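Local coordinates for protein pleckstrin homology domain-containing family A member 8 (Homo sapiens, PDB 5KDI) that binds simple glycosphingolipids within an all-helical GLTP fold and probably carries them between membranes, at residues Gln62-Ile65 against Thr66-Lys70; Leu111-Lys115 against Asn116-Asp120; Asp197-Tyr200 against Glu201-Leu205. The protein carries 2 engineered substitutions. All coordinates share one frame; numbering follows the deposited sequence.

Contact 1: Gln62-Ile65 against Thr66-Lys70; sequences QKYI and TNKAK. Engineered in segment 66-70: Ala69 (natural residue Glu), Lys70 (natural residue Glu).
Tyr64 and Asn67 are joined by a backbone bond, Asn67 N donating to Tyr64 O at 3.0 Å with an N-H...O angle of 159°, which closes a type I beta turn over Tyr64-Asn67 about where helix 47-64 gives out. One step earlier, Thr66 N reaches Lys63 O at 3.1 Å. Both donors stand well above the planes of the carbonyls they use. The turn is then carried onward by an Asx motif, in which Asn67 OD1 accepts from the backbone N of Lys70, an engineered residue, at 3.2 Å. Two waters extend the network. One, lying in the plane of the Tyr64 ring at its edge, donates to Tyr64 OH at 2.7 Å and to Lys68 O at 3.1 Å; the other accepts from Lys68 N at 3.0 Å and gives only a weak bond to Ile65 O. The packing that accompanies these bonds is a CH-pi contact. Tyr64 sets CG anti to its backbone N (chi1 171°), which brings the far end of the ring close to Lys68, and Lys68 crosses the ring obliquely with CG over one face. Lys68 CG is 3.8 Å from the ring centroid, 20° off the normal and displaced toward the rim, while Lys68 CD comes to 3.7 Å from Tyr64 OH. The aliphatic part of an otherwise exposed lysine thus covers part of a buried aromatic ring, and the bridging water ties the ring's hydroxyl to the same residue's carbonyl. Further out, Tyr64 OH is hydrogen-bonded to Glu25 of helix 24-32 and Lys63 NZ forms a salt bridge with Glu81 of helix 74-83, while Phe71, in the loop between helices 47-64 and 74-83, packs on Tyr64 and Thr66.

Contact 2: Leu111-Lys115 against Asn116-Asp120; sequences LTEVK and NGEKD
Glu113 and Val114 receive the two bonds of a Schellman motif that ends helix 93-115: Glu118 N donates to Glu113 O at 3.0 Å, and Gly117 N to Val114 O at 3.1 Å. Gly117, the C-prime residue, has a positive phi of 103°, at which a side chain would be pressed against the preceding carbonyl oxygen. Just before it, Asn116 N keeps the helical bond to Thr112 O at 3.0 Å, and its side chain runs alongside that of Thr112, with ND2 3.5 Å from Thr112 CG2. Water joins the two arms of the turn by donating to Val114 O at 2.6 Å and to Glu118 O at 2.8 Å. The side chains of Glu113 and Glu118 run side by side in the same direction, their carboxylate planes 23° apart and their OE1 atoms separated by 4.0 Å. Each has a neutral donor that helps place it: Asn127 ND2 binds Glu113 OE2, and Asp120 N meets the anti lone pair of Glu118 OE2 at 2.9 Å. Asp120 in turn N-caps helix 121-131 through Thr123 N. Repulsion between the two acids may raise the proton affinity of each, an effect the amide donors would probably counter.

Contact 3: Asp197-Tyr200 against Glu201-Leu205; sequences DTLY and EVHGL
Tyr200 and Leu205 meet nearly at right angles where helix 172-202 ends, the tyrosine coming from its last turn and the leucine just after it. Leu205 lies against one face of the ring, its CB 3.5 Å from Tyr200 CD2 near the rim and its CD1 on the same side. A Schellman motif produces this pairing: Leu205 N bonds to Tyr200 O at 2.9 Å in an almost straight line (172°), and Gly204 N reaches Glu201 O at 3.2 Å. With Gly204 at positive phi, the chain folds back and brings the leucine side chain toward the helix it has just left. Leu199 and His203 form a second pair, one turn apart. Leu199 holds CG anti to its backbone N (chi1 175°), and its CD1 branch approaches His203 CD2 obliquely from one side of the ring plane, at 3.8 Å. Leu199 O, by contrast, lies in the ring plane at the edge, 3.0 Å from His203 CD2. Because His203 N also donates to Leu199 O, at 3.2 Å, a single carbonyl meets both the backbone and the ring of the histidine. A regular helical bond of 2.9 Å runs from Val202 N to Thr198 O. The bond one residue earlier, from Glu201 N to Asp197 O, is of the same kind, and Asp197 directs its carboxylate to a salt bridge with Lys105. Helix 93-115 receives much of the tyrosine: Tyr200 OH is hydrogen-bonded to Thr94 O, Lys101 makes a cation-pi contact with the ring, and Leu97 and Leu98 pack on it. From helix 74-83, Val78 touches both Tyr200 and Leu205, Gln75 touches Leu199, and Leu79 touches His203.

In the fold
Read from the N terminus, the three contacts come in series, each closing a short local turn, with none nested in or crossing another. Contact 1 leads out of helix 47-64 toward helix 74-83; contact 2 joins helix 93-115 to helix 121-131; contact 3 ends helix 172-202. Contacts 1 and 2 lie on opposite sides of the chain's centre, their own centres 38 Å apart. Shared helices connect them indirectly. Helix 74-83 offers Glu81 to contact 1 and Val78 to contact 3, while helix 93-115 carries contact 2 at its C-terminal end and meets contact 3 between Thr94 and Lys105. Helix 172-202 completes that link, since Lys115 bonds to Gln179 and Ser183.

Contact 1: Gln62-Ile65 against Thr66-Lys70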
# COMPACT_ATOMS: atom_id res chain seq x y z
N GLN A 62 -9.31 -13.61 4.89
CA GLN A 62 -9.82 -14.69 5.72
C GLN A 62 -11.16 -14.34 6.37
O GLN A 62 -12.00 -15.21 6.52
CB GLN A 62 -8.82 -15.07 6.80
CG GLN A 62 -7.72 -15.94 6.35
CD GLN A 62 -6.62 -16.19 7.44
OE1 GLN A 62 -6.50 -15.50 8.51
NE2 GLN A 62 -5.78 -17.17 7.13
N LYS A 63 -11.35 -13.10 6.79
CA LYS A 63 -12.62 -12.68 7.33
C LYS A 63 -13.63 -12.53 6.14
O LYS A 63 -14.77 -12.98 6.24
CB LYS A 63 -12.53 -11.38 8.13
CG LYS A 63 -11.74 -11.51 9.45
CD LYS A 63 -12.26 -12.57 10.36
CE LYS A 63 -11.69 -12.50 11.77
NZ LYS A 63 -12.43 -11.49 12.68
N TYR A 64 -13.20 -11.85 5.10
CA TYR A 64 -14.05 -11.57 3.94
C TYR A 64 -14.77 -12.84 3.44
O TYR A 64 -16.02 -12.85 3.27
CB TYR A 64 -13.23 -10.96 2.82
CG TYR A 64 -13.97 -10.83 1.52
CD1 TYR A 64 -15.09 -10.03 1.42
CD2 TYR A 64 -13.47 -11.42 0.38
CE1 TYR A 64 -15.77 -9.90 0.21
CE2 TYR A 64 -14.16 -11.29 -0.83
CZ TYR A 64 -15.28 -10.52 -0.91
OH TYR A 64 -15.96 -10.36 -2.10
N ILE A 65 -13.97 -13.89 3.19
CA ILE A 65 -14.47 -15.10 2.54
C ILE A 65 -15.49 -15.90 3.37
O ILE A 65 -16.24 -16.75 2.87
CB ILE A 65 -13.35 -16.04 2.04
CG1 ILE A 65 -12.53 -16.63 3.22
CG2 ILE A 65 -12.51 -15.36 0.97
CD1 ILE A 65 -11.46 -17.63 2.74
N THR A 66 -15.51 -15.57 4.65
CA THR A 66 -16.44 -16.15 5.59
C THR A 66 -17.91 -15.74 5.29
O THR A 66 -18.87 -16.50 5.64
CB THR A 66 -15.89 -15.60 6.94
OG1 THR A 66 -15.33 -16.65 7.72
CG2 THR A 66 -16.81 -14.66 7.69
N ASN A 67 -18.08 -14.56 4.67
CA ASN A 67 -19.44 -14.01 4.36
C ASN A 67 -19.35 -12.86 3.42
O ASN A 67 -19.38 -11.71 3.80
CB ASN A 67 -20.23 -13.66 5.64
CG ASN A 67 -21.73 -13.40 5.38
OD1 ASN A 67 -22.15 -13.10 4.25
ND2 ASN A 67 -22.53 -13.54 6.43
N LYS A 68 -19.14 -13.16 2.15
CA LYS A 68 -18.82 -12.10 1.21
C LYS A 68 -19.92 -11.04 1.05
O LYS A 68 -19.63 -9.86 0.79
CB LYS A 68 -18.41 -12.68 -0.16
CG LYS A 68 -17.14 -13.49 -0.17
CD LYS A 68 -16.83 -13.92 -1.61
CE LYS A 68 -16.22 -15.24 -1.57
NZ LYS A 68 -16.16 -15.90 -2.91
N ALA A 69 -21.19 -11.47 1.12
CA ALA A 69 -22.34 -10.60 1.02
C ALA A 69 -22.38 -9.61 2.17
O ALA A 69 -22.79 -8.48 2.00
CB ALA A 69 -23.66 -11.43 1.00
N LYS A 70 -22.02 -10.08 3.35
CA LYS A 70 -21.95 -9.25 4.51
C LYS A 70 -20.75 -8.31 4.49
O LYS A 70 -20.84 -7.20 5.00
CB LYS A 70 -21.93 -10.13 5.76
CG LYS A 70 -21.95 -9.35 7.05
CD LYS A 70 -21.98 -10.31 8.22
CE LYS A 70 -22.40 -9.62 9.52
NZ LYS A 70 -23.56 -8.67 9.37
O HOH W 1 -18.39 -9.22 -1.97
O HOH W 2 -19.14 -16.07 1.35

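Contact 2: Leu111-Lys115 against Asn116-Asp120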
# COMPACT_ATOMS: atom_id res chain seq x y z
N LEU A 111 6.04 7.41 -3.72
CA LEU A 111 5.68 7.62 -5.11
C LEU A 111 5.42 9.09 -5.43
O LEU A 111 5.68 9.54 -6.54
CB LEU A 111 4.49 6.77 -5.52
CG LEU A 111 4.71 5.27 -5.57
CD1 LEU A 111 3.36 4.57 -5.86
CD2 LEU A 111 5.74 4.88 -6.64
N THR A 112 4.95 9.84 -4.43
CA THR A 112 4.82 11.31 -4.58
C THR A 112 6.17 11.97 -4.79
O THR A 112 6.28 12.81 -5.66
CB THR A 112 4.04 11.96 -3.39
OG1 THR A 112 2.75 11.34 -3.27
CG2 THR A 112 3.96 13.48 -3.48
N GLU A 113 7.19 11.58 -4.03
CA GLU A 113 8.55 12.10 -4.25
C GLU A 113 8.99 11.83 -5.68
O GLU A 113 9.53 12.71 -6.36
CB GLU A 113 9.56 11.46 -3.29
CG GLU A 113 9.47 11.93 -1.88
CD GLU A 113 10.50 13.00 -1.51
OE1 GLU A 113 11.57 13.19 -2.18
OE2 GLU A 113 10.19 13.68 -0.54
N VAL A 114 8.85 10.58 -6.11
CA VAL A 114 9.17 10.19 -7.51
C VAL A 114 8.40 10.99 -8.56
O VAL A 114 9.00 11.48 -9.51
CB VAL A 114 9.01 8.67 -7.77
CG1 VAL A 114 9.33 8.40 -9.26
CG2 VAL A 114 9.96 7.88 -6.83
N LYS A 115 7.11 11.14 -8.36
CA LYS A 115 6.26 11.89 -9.29
C LYS A 115 6.69 13.35 -9.40
O LYS A 115 6.55 13.95 -10.45
CB LYS A 115 4.81 11.84 -8.85
CG LYS A 115 3.85 12.55 -9.80
CD LYS A 115 2.46 12.70 -9.29
CE LYS A 115 1.64 13.71 -10.10
NZ LYS A 115 2.12 14.01 -11.48
N ASN A 116 7.16 13.93 -8.29
CA ASN A 116 7.54 15.33 -8.21
C ASN A 116 9.02 15.53 -8.66
O ASN A 116 9.59 16.60 -8.56
CB ASN A 116 7.31 15.89 -6.77
CG ASN A 116 5.85 16.01 -6.37
OD1 ASN A 116 4.91 16.03 -7.21
ND2 ASN A 116 5.64 16.08 -5.03
N GLY A 117 9.62 14.46 -9.17
CA GLY A 117 10.88 14.53 -9.87
C GLY A 117 12.10 14.09 -9.12
O GLY A 117 13.21 14.36 -9.57
N GLU A 118 11.94 13.39 -8.00
CA GLU A 118 13.10 12.84 -7.27
C GLU A 118 13.64 11.61 -7.99
O GLU A 118 12.89 10.65 -8.24
CB GLU A 118 12.76 12.49 -5.84
CG GLU A 118 13.92 11.94 -5.05
CD GLU A 118 15.09 12.93 -4.91
OE1 GLU A 118 14.91 13.96 -4.28
OE2 GLU A 118 16.21 12.63 -5.38
N LYS A 119 14.92 11.68 -8.37
CA LYS A 119 15.56 10.59 -9.09
C LYS A 119 16.47 9.78 -8.18
O LYS A 119 16.91 8.72 -8.57
CB LYS A 119 16.38 11.14 -10.26
CG LYS A 119 15.59 11.99 -11.24
CD LYS A 119 14.71 11.13 -12.10
CE LYS A 119 13.74 11.95 -12.96
NZ LYS A 119 14.47 12.63 -14.06
N ASP A 120 16.78 10.27 -6.97
CA ASP A 120 17.52 9.46 -6.03
C ASP A 120 16.50 8.63 -5.27
O ASP A 120 15.79 9.13 -4.39
CB ASP A 120 18.37 10.34 -5.09
CG ASP A 120 19.32 9.54 -4.22
OD1 ASP A 120 18.95 8.53 -3.65
OD2 ASP A 120 20.48 9.88 -4.17
O HOH W 3 11.31 10.98 -10.58

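Contact 3: Asp197-Tyr200 against Glu201-Leu205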
# COMPACT_ATOMS: atom_id res chain seq x y z
N ASP A 197 -8.62 6.38 7.73
CA ASP A 197 -8.11 7.11 8.88
C ASP A 197 -9.26 7.62 9.75
O ASP A 197 -9.22 7.48 10.98
CB ASP A 197 -7.21 8.25 8.46
CG ASP A 197 -5.85 7.84 7.96
OD1 ASP A 197 -5.43 6.67 8.12
OD2 ASP A 197 -5.16 8.71 7.38
N THR A 198 -10.28 8.18 9.12
CA THR A 198 -11.47 8.68 9.86
C THR A 198 -12.17 7.51 10.61
O THR A 198 -12.52 7.63 11.77
CB THR A 198 -12.39 9.43 8.90
OG1 THR A 198 -11.68 10.54 8.39
CG2 THR A 198 -13.67 9.87 9.62
N LEU A 199 -12.37 6.38 9.93
CA LEU A 199 -13.00 5.23 10.51
C LEU A 199 -12.22 4.81 11.78
O LEU A 199 -12.81 4.57 12.83
CB LEU A 199 -13.05 4.10 9.50
CG LEU A 199 -13.61 2.77 10.01
CD1 LEU A 199 -15.12 2.80 10.07
CD2 LEU A 199 -13.13 1.63 9.05
N TYR A 200 -10.90 4.69 11.63
CA TYR A 200 -10.08 4.28 12.78
C TYR A 200 -10.10 5.32 13.93
O TYR A 200 -10.22 4.93 15.08
CB TYR A 200 -8.69 3.89 12.34
CG TYR A 200 -8.60 2.47 11.81
CD1 TYR A 200 -9.27 2.07 10.66
CD2 TYR A 200 -7.85 1.51 12.46
CE1 TYR A 200 -9.20 0.79 10.17
CE2 TYR A 200 -7.72 0.24 11.96
CZ TYR A 200 -8.45 -0.16 10.86
OH TYR A 200 -8.39 -1.43 10.38
N GLU A 201 -10.00 6.60 13.60
CA GLU A 201 -10.04 7.64 14.60
C GLU A 201 -11.37 7.63 15.35
O GLU A 201 -11.36 7.70 16.59
CB GLU A 201 -9.71 9.01 14.01
CG GLU A 201 -8.30 9.06 13.37
CD GLU A 201 -8.14 10.17 12.32
OE1 GLU A 201 -9.02 11.05 12.23
OE2 GLU A 201 -7.13 10.14 11.56
N VAL A 202 -12.47 7.61 14.62
CA VAL A 202 -13.79 7.73 15.21
C VAL A 202 -14.12 6.56 16.17
O VAL A 202 -14.77 6.76 17.19
CB VAL A 202 -14.91 7.91 14.15
CG1 VAL A 202 -16.29 7.91 14.79
CG2 VAL A 202 -14.74 9.24 13.44
N HIS A 203 -13.61 5.37 15.85
CA HIS A 203 -13.93 4.18 16.62
C HIS A 203 -12.80 3.84 17.59
O HIS A 203 -12.83 2.80 18.23
CB HIS A 203 -14.25 3.06 15.71
CG HIS A 203 -15.49 3.30 14.91
ND1 HIS A 203 -16.74 3.13 15.43
CD2 HIS A 203 -15.65 3.82 13.64
CE1 HIS A 203 -17.67 3.45 14.48
NE2 HIS A 203 -17.01 3.91 13.39
N GLY A 204 -11.80 4.69 17.71
CA GLY A 204 -10.80 4.50 18.77
C GLY A 204 -9.86 3.31 18.46
O GLY A 204 -9.38 2.66 19.41
N LEU A 205 -9.58 3.06 17.15
CA LEU A 205 -8.84 1.87 16.70
C LEU A 205 -7.39 2.17 16.32
O LEU A 205 -6.68 1.25 15.88
CB LEU A 205 -9.57 1.22 15.53
CG LEU A 205 -10.97 0.74 15.73
CD1 LEU A 205 -11.64 0.32 14.41
CD2 LEU A 205 -11.07 -0.27 16.84